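PDB 3D4I: Sts-2 protein from Mus musculus, which carries an acid-dependent phosphatase domain of the histidine phosphatase superfamily and, as a whole protein, probably interferes with CBL-mediated down-regulation of receptor tyrosine kinases. Local coordinates for residues A[120-125]-A[158-163]; A[73-78]-A[232-237]; A[126-131]-A[168-173]. One frame throughout, in Å; residues are numbered along the deposited sequence.

Interaction 1: A[120-125]-A[158-163]; sequences RVEPGI and RPALPR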
loop_
_atom_site.group_PDB
_atom_site.type_symbol
_atom_site.label_atom_id
_atom_site.label_comp_id
_atom_site.label_asym_id
_atom_site.label_seq_id
_atom_site.Cartn_x
_atom_site.Cartn_y
_atom_site.Cartn_z
ATOM N N ARG A 120 24.049 -6.298 -2.179
ATOM C CA ARG A 120 25.044 -7.070 -1.459
ATOM C C ARG A 120 24.386 -7.799 -0.309
ATOM O O ARG A 120 23.975 -7.172 0.670
ATOM C CB ARG A 120 26.150 -6.154 -0.955
ATOM C CG ARG A 120 27.078 -5.758 -2.083
ATOM C CD ARG A 120 27.636 -4.374 -1.903
ATOM N NE ARG A 120 28.688 -4.122 -2.884
ATOM C CZ ARG A 120 29.418 -3.017 -2.933
ATOM N NH1 ARG A 120 29.206 -2.041 -2.065
ATOM N NH2 ARG A 120 30.365 -2.896 -3.855
ATOM N N VAL A 121 24.285 -9.119 -0.432
ATOM C CA VAL A 121 23.613 -9.887 0.611
ATOM C C VAL A 121 24.590 -10.141 1.751
ATOM O O VAL A 121 25.661 -10.752 1.563
ATOM C CB VAL A 121 22.969 -11.194 0.079
ATOM C CG1 VAL A 121 22.296 -11.983 1.225
ATOM C CG2 VAL A 121 21.951 -10.888 -0.999
ATOM N N GLU A 122 24.219 -9.633 2.920
ATOM C CA GLU A 122 25.054 -9.693 4.110
ATOM C C GLU A 122 24.332 -10.427 5.234
ATOM O O GLU A 122 23.532 -9.834 5.950
ATOM C CB GLU A 122 25.460 -8.279 4.571
ATOM C CG GLU A 122 26.370 -8.247 5.843
ATOM C CD GLU A 122 27.594 -9.164 5.725
ATOM O OE1 GLU A 122 28.445 -8.869 4.879
ATOM O OE2 GLU A 122 27.700 -10.173 6.474
ATOM N N PRO A 123 24.601 -11.728 5.395
ATOM C CA PRO A 123 24.059 -12.417 6.572
ATOM C C PRO A 123 24.434 -11.824 7.922
ATOM O O PRO A 123 23.742 -12.080 8.894
ATOM C CB PRO A 123 24.618 -13.839 6.433
ATOM C CG PRO A 123 24.769 -13.999 4.968
ATOM C CD PRO A 123 25.304 -12.669 4.504
ATOM N N GLY A 124 25.505 -11.041 7.998
ATOM C CA GLY A 124 25.865 -10.380 9.253
ATOM C C GLY A 124 24.838 -9.356 9.735
ATOM O O GLY A 124 24.886 -8.933 10.895
ATOM N N ILE A 125 23.894 -8.983 8.870
ATOM C CA ILE A 125 22.780 -8.110 9.287
ATOM C C ILE A 125 21.431 -8.838 9.278
ATOM O O ILE A 125 20.382 -8.202 9.283
ATOM C CB ILE A 125 22.709 -6.753 8.465
ATOM C CG1 ILE A 125 22.389 -7.007 6.977
ATOM C CG2 ILE A 125 24.008 -5.941 8.694
ATOM C CD1 ILE A 125 22.338 -5.728 6.051
ATOM N N ARG A 158 31.750 -10.554 -0.718
ATOM C CA ARG A 158 32.229 -11.475 0.289
ATOM C C ARG A 158 31.744 -10.998 1.640
ATOM O O ARG A 158 32.332 -10.078 2.207
ATOM C CB ARG A 158 33.763 -11.551 0.265
ATOM C CG ARG A 158 34.309 -12.092 -1.037
ATOM C CD ARG A 158 34.662 -13.550 -0.910
ATOM N NE ARG A 158 36.068 -13.751 -1.284
ATOM C CZ ARG A 158 37.097 -13.613 -0.447
ATOM N NH1 ARG A 158 36.898 -13.282 0.827
ATOM N NH2 ARG A 158 38.331 -13.809 -0.884
ATOM N N PRO A 159 30.674 -11.635 2.166
ATOM C CA PRO A 159 30.013 -11.113 3.358
ATOM C C PRO A 159 30.928 -11.168 4.561
ATOM O O PRO A 159 31.819 -12.035 4.621
ATOM C CB PRO A 159 28.805 -12.054 3.545
ATOM C CG PRO A 159 29.193 -13.328 2.861
ATOM C CD PRO A 159 30.052 -12.889 1.692
ATOM N N ALA A 160 30.732 -10.232 5.490
ATOM C CA ALA A 160 31.440 -10.224 6.773
ATOM C C ALA A 160 31.145 -11.472 7.585
ATOM O O ALA A 160 32.016 -11.981 8.290
ATOM C CB ALA A 160 31.075 -8.987 7.575
ATOM N N LEU A 161 29.899 -11.945 7.504
ATOM C CA LEU A 161 29.528 -13.208 8.114
ATOM C C LEU A 161 28.800 -14.079 7.089
ATOM O O LEU A 161 27.677 -13.760 6.684
ATOM C CB LEU A 161 28.667 -12.986 9.371
ATOM C CG LEU A 161 28.258 -14.235 10.171
ATOM C CD1 LEU A 161 29.411 -14.806 10.988
ATOM C CD2 LEU A 161 27.074 -13.902 11.073
ATOM N N PRO A 162 29.449 -15.179 6.657
ATOM C CA PRO A 162 28.811 -16.149 5.774
ATOM C C PRO A 162 27.563 -16.758 6.411
ATOM O O PRO A 162 27.503 -16.902 7.629
ATOM C CB PRO A 162 29.894 -17.216 5.588
ATOM C CG PRO A 162 31.197 -16.511 5.889
ATOM C CD PRO A 162 30.845 -15.543 6.973
ATOM N N ARG A 163 26.571 -17.108 5.597
ATOM C CA ARG A 163 25.299 -17.593 6.141
ATOM C C ARG A 163 25.443 -18.818 7.043
ATOM O O ARG A 163 24.803 -18.878 8.086
ATOM C CB ARG A 163 24.206 -17.785 5.066
ATOM C CG ARG A 163 24.470 -18.780 3.918
ATOM C CD ARG A 163 24.656 -18.067 2.570
ATOM N NE ARG A 163 23.451 -17.398 2.062
ATOM C CZ ARG A 163 23.429 -16.245 1.378
ATOM N NH1 ARG A 163 24.548 -15.567 1.106
ATOM N NH2 ARG A 163 22.262 -15.756 0.972
HETATM O O HOH W 1 26.390 -13.061 -0.042
#
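Glu122, just past the end of strand 119-121, closes its carboxylate on two successive backbone amides of the 158-163 loop. CG stands anti to the backbone N (chi1 -180°), and a bend at chi2 then turns the two oxygens toward Ala160 and Leu161. Glu122 OE1 takes Ala160 N at 2.7 Å on its syn side, a little out of the carboxylate plane. Glu122 OE2 receives Leu161 N at 3.0 Å through its syn lone pair, nearly straight at 166°. The anti lone pair of Glu122 OE2 goes to Gly124 N, 2.8 Å away, and OE1 also bonds the hydroxyl of Tyr157. Beside this grip the Pro123 ring packs on the loop, with CD 3.7 Å from Pro159 CB and CB 3.1 Å from Leu161 O. Arg163 starts with CG wedged between its backbone N and carbonyl carbon (chi1 60°), then bends at chi2 and chi3. Its guanidinium thus folds back with Pro123 CG over one face and Arg163 NH2 3.8 Å from Val121 CG1. A water at the guanidinium edge donates to Val121 O and weakly accepts from Arg163 NH1. With an alanine in place of Glu122, the amides of Ala160, Leu161 and Gly124 would probably lose their shared acceptor, freeing the loop to shift. Three N-H groups converging on a buried carboxylate are likely to keep it ionised.

Interaction 2: A[73-78]-A[232-237]; sequences FQARLA and PSLGMC
Leu234 drives its side chain against helix 69-85, where Gln74, Ala75 and Ala78 receive it. The setting is the alpha/beta fold of the histidine phosphatases, in which this helix covers the central sheet, Leu234 being packed between it and Ile15 of strand 11-16. Leu234 occupies the third position of a type II beta turn, Pro232 to Gly235, leading into strand 236-241. Its backbone is accordingly left-handed (phi 58°, psi 18°), and the turn is closed by Gly235 N bonding to Pro232 O.

From there CB heads toward the helix without yet touching it. Leu234 CG comes next, settling 3.6 Å from Gln74 O, the carbonyl that also accepts the helical bond from Ala78 N. At the fork the two methyls part along the helix. Leu234 CD1 goes to Ala78 CB at 3.6 Å and also nears Ala75 CA, while Leu234 CD2 turns back to Gln74 CB at 3.8 Å and lies equally near Ala75 N. The leucine therefore straddles one turn of helix, and two alanines keep the surface low enough for it to come close to the backbone. Met236, in one of its two modelled conformers, extends CE to the same Ala78 methyl, a tentative contact.

The flank of the contact belongs to the dimer: Ser233 O bonds Asn263 ND2 of the second subunit, and Phe73 stacks on Phe73 of that subunit. Gln74 spends its amide outside the two segments, OE1 on Glu19 N and NE2 on His260 NE2. Its CG is anti to the carbonyl carbon (chi1 -59°) and the chain runs on extended, which carries the amide to Ser233. That fixed amide presses on the turn, with Gln74 OE1 3.1 Å from Ser233 CB.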
loop_
_atom_site.group_PDB
_atom_site.type_symbol
_atom_site.label_atom_id
_atom_site.label_comp_id
_atom_site.label_asym_id
_atom_site.label_seq_id
_atom_site.Cartn_x
_atom_site.Cartn_y
_atom_site.Cartn_z
ATOM N N PHE A 73 4.021 -2.378 -1.912
ATOM C CA PHE A 73 3.603 -0.975 -2.007
ATOM C C PHE A 73 4.439 -0.066 -1.080
ATOM O O PHE A 73 4.901 0.988 -1.523
ATOM C CB PHE A 73 2.080 -0.825 -1.755
ATOM C CG PHE A 73 1.698 0.406 -0.943
ATOM C CD1 PHE A 73 1.668 1.680 -1.540
ATOM C CD2 PHE A 73 1.358 0.285 0.402
ATOM C CE1 PHE A 73 1.312 2.813 -0.784
ATOM C CE2 PHE A 73 0.988 1.430 1.175
ATOM C CZ PHE A 73 0.983 2.688 0.564
ATOM N N GLN A 74 4.635 -0.469 0.189
ATOM C CA GLN A 74 5.400 0.352 1.125
ATOM C C GLN A 74 6.839 0.555 0.635
ATOM O O GLN A 74 7.350 1.665 0.670
ATOM C CB GLN A 74 5.394 -0.257 2.531
ATOM C CG GLN A 74 3.970 -0.410 3.118
ATOM C CD GLN A 74 3.957 -1.354 4.299
ATOM O OE1 GLN A 74 4.804 -2.237 4.407
ATOM N NE2 GLN A 74 3.014 -1.156 5.195
ATOM N N ALA A 75 7.464 -0.518 0.154
ATOM C CA ALA A 75 8.847 -0.476 -0.317
ATOM C C ALA A 75 8.987 0.428 -1.536
ATOM O O ALA A 75 9.889 1.279 -1.592
ATOM C CB ALA A 75 9.346 -1.922 -0.642
ATOM N N ARG A 76 8.065 0.283 -2.483
ATOM C CA ARG A 76 8.060 1.132 -3.672
ATOM C C ARG A 76 7.808 2.608 -3.350
ATOM O O ARG A 76 8.423 3.513 -3.959
ATOM C CB ARG A 76 7.058 0.602 -4.716
ATOM C CG ARG A 76 7.414 -0.782 -5.352
ATOM C CD ARG A 76 6.408 -1.141 -6.488
ATOM N NE ARG A 76 6.812 -2.323 -7.282
ATOM C CZ ARG A 76 5.981 -3.209 -7.851
ATOM N NH1 ARG A 76 4.658 -3.114 -7.714
ATOM N NH2 ARG A 76 6.487 -4.209 -8.575
ATOM N N LEU A 77 6.895 2.871 -2.413
ATOM C CA LEU A 77 6.588 4.247 -2.005
ATOM C C LEU A 77 7.809 4.938 -1.382
ATOM O O LEU A 77 8.126 6.097 -1.699
ATOM C CB LEU A 77 5.405 4.272 -1.017
ATOM C CG LEU A 77 4.696 5.618 -0.787
ATOM C CD1 LEU A 77 3.891 6.008 -2.049
ATOM C CD2 LEU A 77 3.804 5.504 0.416
ATOM N N ALA A 78 8.482 4.230 -0.489
ATOM C CA ALA A 78 9.781 4.677 0.055
ATOM C C ALA A 78 10.856 4.933 -1.020
ATOM O O ALA A 78 11.546 5.950 -0.966
ATOM C CB ALA A 78 10.294 3.658 1.083
ATOM N N PRO A 232 7.964 0.416 12.554
ATOM C CA PRO A 232 7.002 0.051 11.495
ATOM C C PRO A 232 7.672 -0.429 10.227
ATOM O O PRO A 232 8.866 -0.286 10.075
ATOM C CB PRO A 232 6.290 1.374 11.200
ATOM C CG PRO A 232 7.302 2.414 11.491
ATOM C CD PRO A 232 8.177 1.872 12.611
ATOM N N SER A 233 6.881 -0.965 9.303
ATOM C CA SER A 233 7.406 -1.345 7.997
ATOM C C SER A 233 8.010 -0.131 7.317
ATOM O O SER A 233 7.471 0.974 7.409
ATOM C CB SER A 233 6.287 -1.938 7.138
ATOM O OG SER A 233 5.894 -3.175 7.699
ATOM N N LEU A 234 9.143 -0.343 6.651
ATOM C CA LEU A 234 9.943 0.725 6.058
ATOM C C LEU A 234 10.408 1.798 7.069
ATOM O O LEU A 234 10.794 2.882 6.669
ATOM C CB LEU A 234 9.210 1.362 4.840
ATOM C CG LEU A 234 9.378 0.616 3.501
ATOM C CD1 LEU A 234 10.826 0.680 3.047
ATOM C CD2 LEU A 234 8.971 -0.826 3.632
ATOM N N GLY A 235 10.369 1.491 8.375
ATOM C CA GLY A 235 10.880 2.430 9.388
ATOM C C GLY A 235 12.366 2.654 9.130
ATOM O O GLY A 235 13.044 1.739 8.685
ATOM N N MET A 236 12.868 3.875 9.368
ATOM C CA MET A 236 14.270 4.188 9.061
ATOM C C MET A 236 15.037 4.884 10.192
ATOM O O MET A 236 14.445 5.645 10.956
ATOM C CB MET A 236 14.330 5.075 7.812
ATOM C CG MET A 236 13.726 4.460 6.579
ATOM S SD MET A 236 13.774 5.623 5.216
ATOM C CE MET A 236 13.039 4.645 3.904
ATOM N N CYS A 237 16.347 4.609 10.262
ATOM C CA CYS A 237 17.310 5.280 11.156
ATOM C C CYS A 237 18.432 5.741 10.238
ATOM O O CYS A 237 18.953 4.928 9.485
ATOM C CB CYS A 237 17.914 4.266 12.153
ATOM S SG CYS A 237 19.003 5.007 13.367
#

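Interaction 3: A[126-131]-A[168-173]; sequences FEWMKW and PAESYD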
loop_
_atom_site.group_PDB
_atom_site.type_symbol
_atom_site.label_atom_id
_atom_site.label_comp_id
_atom_site.label_asym_id
_atom_site.label_seq_id
_atom_site.Cartn_x
_atom_site.Cartn_y
_atom_site.Cartn_z
ATOM N N PHE A 126 21.473 -10.182 9.274
ATOM C CA PHE A 126 20.271 -10.978 9.473
ATOM C C PHE A 126 19.711 -10.748 10.883
ATOM O O PHE A 126 20.397 -10.200 11.758
ATOM C CB PHE A 126 20.571 -12.460 9.243
ATOM C CG PHE A 126 19.354 -13.349 9.311
ATOM C CD1 PHE A 126 18.333 -13.236 8.370
ATOM C CD2 PHE A 126 19.250 -14.312 10.297
ATOM C CE1 PHE A 126 17.212 -14.056 8.430
ATOM C CE2 PHE A 126 18.143 -15.144 10.370
ATOM C CZ PHE A 126 17.122 -15.024 9.416
ATOM N N GLU A 127 18.460 -11.151 11.094
ATOM C CA GLU A 127 17.818 -11.077 12.402
ATOM C C GLU A 127 18.607 -11.847 13.465
ATOM O O GLU A 127 19.320 -12.799 13.145
ATOM C CB GLU A 127 16.379 -11.642 12.269
ATOM C CG GLU A 127 15.515 -11.601 13.525
ATOM C CD GLU A 127 15.220 -10.185 13.969
ATOM O OE1 GLU A 127 16.046 -9.630 14.703
ATOM O OE2 GLU A 127 14.162 -9.630 13.577
ATOM N N TRP A 128 18.503 -11.428 14.724
ATOM C CA TRP A 128 19.020 -12.213 15.850
ATOM C C TRP A 128 18.424 -13.616 15.796
ATOM O O TRP A 128 17.204 -13.749 15.722
ATOM C CB TRP A 128 18.642 -11.527 17.171
ATOM C CG TRP A 128 19.171 -12.181 18.462
ATOM C CD1 TRP A 128 20.190 -13.077 18.586
ATOM C CD2 TRP A 128 18.735 -11.889 19.791
ATOM N NE1 TRP A 128 20.389 -13.396 19.913
ATOM C CE2 TRP A 128 19.513 -12.670 20.674
ATOM C CE3 TRP A 128 17.743 -11.047 20.325
ATOM C CZ2 TRP A 128 19.312 -12.660 22.064
ATOM C CZ3 TRP A 128 17.559 -11.029 21.725
ATOM C CH2 TRP A 128 18.337 -11.822 22.563
ATOM N N MET A 129 19.278 -14.653 15.845
ATOM C CA MET A 129 18.838 -16.056 15.643
ATOM C C MET A 129 17.859 -16.539 16.694
ATOM O O MET A 129 17.075 -17.447 16.444
ATOM C CB MET A 129 20.046 -17.014 15.575
ATOM C CG MET A 129 20.978 -16.748 14.388
ATOM S SD MET A 129 20.199 -17.194 12.819
ATOM C CE MET A 129 20.180 -18.995 13.017
ATOM N N LYS A 130 17.931 -15.928 17.872
ATOM C CA LYS A 130 16.969 -16.118 18.951
ATOM C C LYS A 130 15.525 -15.992 18.466
ATOM O O LYS A 130 14.645 -16.662 18.996
ATOM C CB LYS A 130 17.223 -15.055 20.028
ATOM C CG LYS A 130 16.272 -15.062 21.233
ATOM C CD LYS A 130 16.594 -16.189 22.181
ATOM C CE LYS A 130 17.831 -15.891 23.010
ATOM N NZ LYS A 130 18.147 -17.040 23.923
ATOM N N TRP A 131 15.295 -15.126 17.475
ATOM C CA TRP A 131 13.943 -14.839 17.000
ATOM C C TRP A 131 13.602 -15.492 15.673
ATOM O O TRP A 131 12.584 -15.158 15.065
ATOM C CB TRP A 131 13.709 -13.322 16.923
ATOM C CG TRP A 131 13.825 -12.681 18.258
ATOM C CD1 TRP A 131 13.564 -13.264 19.480
ATOM C CD2 TRP A 131 14.230 -11.339 18.531
ATOM N NE1 TRP A 131 13.778 -12.358 20.487
ATOM C CE2 TRP A 131 14.186 -11.168 19.931
ATOM C CE3 TRP A 131 14.618 -10.253 17.724
ATOM C CZ2 TRP A 131 14.510 -9.957 20.547
ATOM C CZ3 TRP A 131 14.946 -9.041 18.344
ATOM C CH2 TRP A 131 14.882 -8.908 19.745
ATOM N N PRO A 168 22.602 -20.748 15.584
ATOM C CA PRO A 168 21.246 -20.767 16.137
ATOM C C PRO A 168 21.174 -20.360 17.617
ATOM O O PRO A 168 20.153 -19.822 18.059
ATOM C CB PRO A 168 20.822 -22.224 15.963
ATOM C CG PRO A 168 21.623 -22.690 14.808
ATOM C CD PRO A 168 22.964 -22.052 15.009
ATOM N N ALA A 169 22.245 -20.623 18.368
ATOM C CA ALA A 169 22.277 -20.287 19.795
ATOM C C ALA A 169 22.988 -18.958 20.119
ATOM O O ALA A 169 23.300 -18.691 21.287
ATOM C CB ALA A 169 22.889 -21.449 20.605
ATOM N N GLU A 170 23.238 -18.110 19.114
ATOM C CA GLU A 170 23.936 -16.856 19.404
ATOM C C GLU A 170 23.202 -16.092 20.499
ATOM O O GLU A 170 21.978 -15.962 20.473
ATOM C CB GLU A 170 24.188 -15.978 18.163
ATOM C CG GLU A 170 22.946 -15.616 17.384
ATOM C CD GLU A 170 23.127 -14.457 16.402
ATOM O OE1 GLU A 170 24.266 -14.063 16.047
ATOM O OE2 GLU A 170 22.083 -13.966 15.953
ATOM N N SER A 171 23.964 -15.633 21.481
ATOM C CA SER A 171 23.436 -14.822 22.564
ATOM C C SER A 171 23.230 -13.407 22.060
ATOM O O SER A 171 23.666 -13.065 20.957
ATOM C CB SER A 171 24.424 -14.791 23.720
ATOM O OG SER A 171 25.634 -14.160 23.310
ATOM N N TYR A 172 22.585 -12.580 22.880
ATOM C CA TYR A 172 22.441 -11.159 22.569
ATOM C C TYR A 172 23.804 -10.500 22.381
ATOM O O TYR A 172 24.012 -9.786 21.395
ATOM C CB TYR A 172 21.607 -10.429 23.630
ATOM C CG TYR A 172 21.535 -8.932 23.435
ATOM C CD1 TYR A 172 20.785 -8.375 22.394
ATOM C CD2 TYR A 172 22.220 -8.067 24.291
ATOM C CE1 TYR A 172 20.725 -6.988 22.211
ATOM C CE2 TYR A 172 22.168 -6.675 24.105
ATOM C CZ TYR A 172 21.424 -6.151 23.078
ATOM O OH TYR A 172 21.371 -4.786 22.919
ATOM N N ASP A 173 24.724 -10.751 23.314
ATOM C CA ASP A 173 26.096 -10.222 23.217
ATOM C C ASP A 173 26.801 -10.607 21.908
ATOM O O ASP A 173 27.473 -9.776 21.279
ATOM C CB ASP A 173 26.957 -10.622 24.434
ATOM C CG ASP A 173 26.535 -9.911 25.722
ATOM O OD1 ASP A 173 25.917 -8.820 25.673
ATOM O OD2 ASP A 173 26.826 -10.452 26.811
#
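Glu170 holds the 126-131 loop twice, once with its carboxylate and once with its own backbone. Glu170 OE2 accepts Met129 N at 2.9 Å through its anti lone pair, nearly straight at 167°. The second bond runs from the indole of Trp128, whose NE1 donates to Glu170 O at 3.1 Å; the donor stands above the carbonyl plane, and the oxygen is only slightly tilted from the ring plane. OE2 is also salt-bridged to Arg178, which in turn bonds the carbonyl oxygens of Phe126 and Glu127, so a single guanidinium positions both the loop and the glutamate that grips it. The pairing with Arg178 is likely to stabilise the buried negative charge of Glu170.

Past Ser171, which follows Glu170, helix 172-187 of the histidine phosphatase domain begins. Ser171 is its N-cap: the side chain caps a backbone N of the first turn, and Ser171 N bonds back to Gln174 OE1 in the manner of a capping box. Trp128 therefore docks on a helix start.

Outward from these bonds the indole is packed on several sides. With CG anti to the backbone N (chi1 -177°), the ring extends across to Tyr172, which turns its edge toward the indole face in a T-shaped pair, centroids of the Tyr172 ring and the Trp128 six-membered ring 5.6 Å apart and planes at 63°. Trp128 CZ2 also lies 3.6 Å from Tyr172 CB. Over the opposite face sits Lys130 CB, 3.3 Å above the Trp128 ring plane, and Tyr175 of helix 172-187 also stacks with the indole. The Tyr172 hydroxyl itself bonds Arg219 O. The buried Met129, bent at chi2 and chi3, crosses the Glu170 side chain at about a right angle and brings Met129 CE to 3.7 Å from Pro168 CA, at the exposed rim.

Interaction 2 is the buried contact of the three. It joins a helix to the sheet side of the domain by aliphatic packing, close to the second subunit, its centre 22 to 24 Å from the other two centres. Interactions 1 and 3 are partly buried, and their segments alternate along the chain: the run 120-131, leaving strand 119-121, is held first by 158-163 and then by 168-173, the latter leading into helix 172-187. In each a glutamate carboxylate accepts backbone N-H: Glu122, on the earlier segment, takes two from across the contact, whereas Glu170, on the later one, takes one and is also paired with Arg178, which also bonds Gly124 O. Aromatic pairing across the segments belongs to interaction 3.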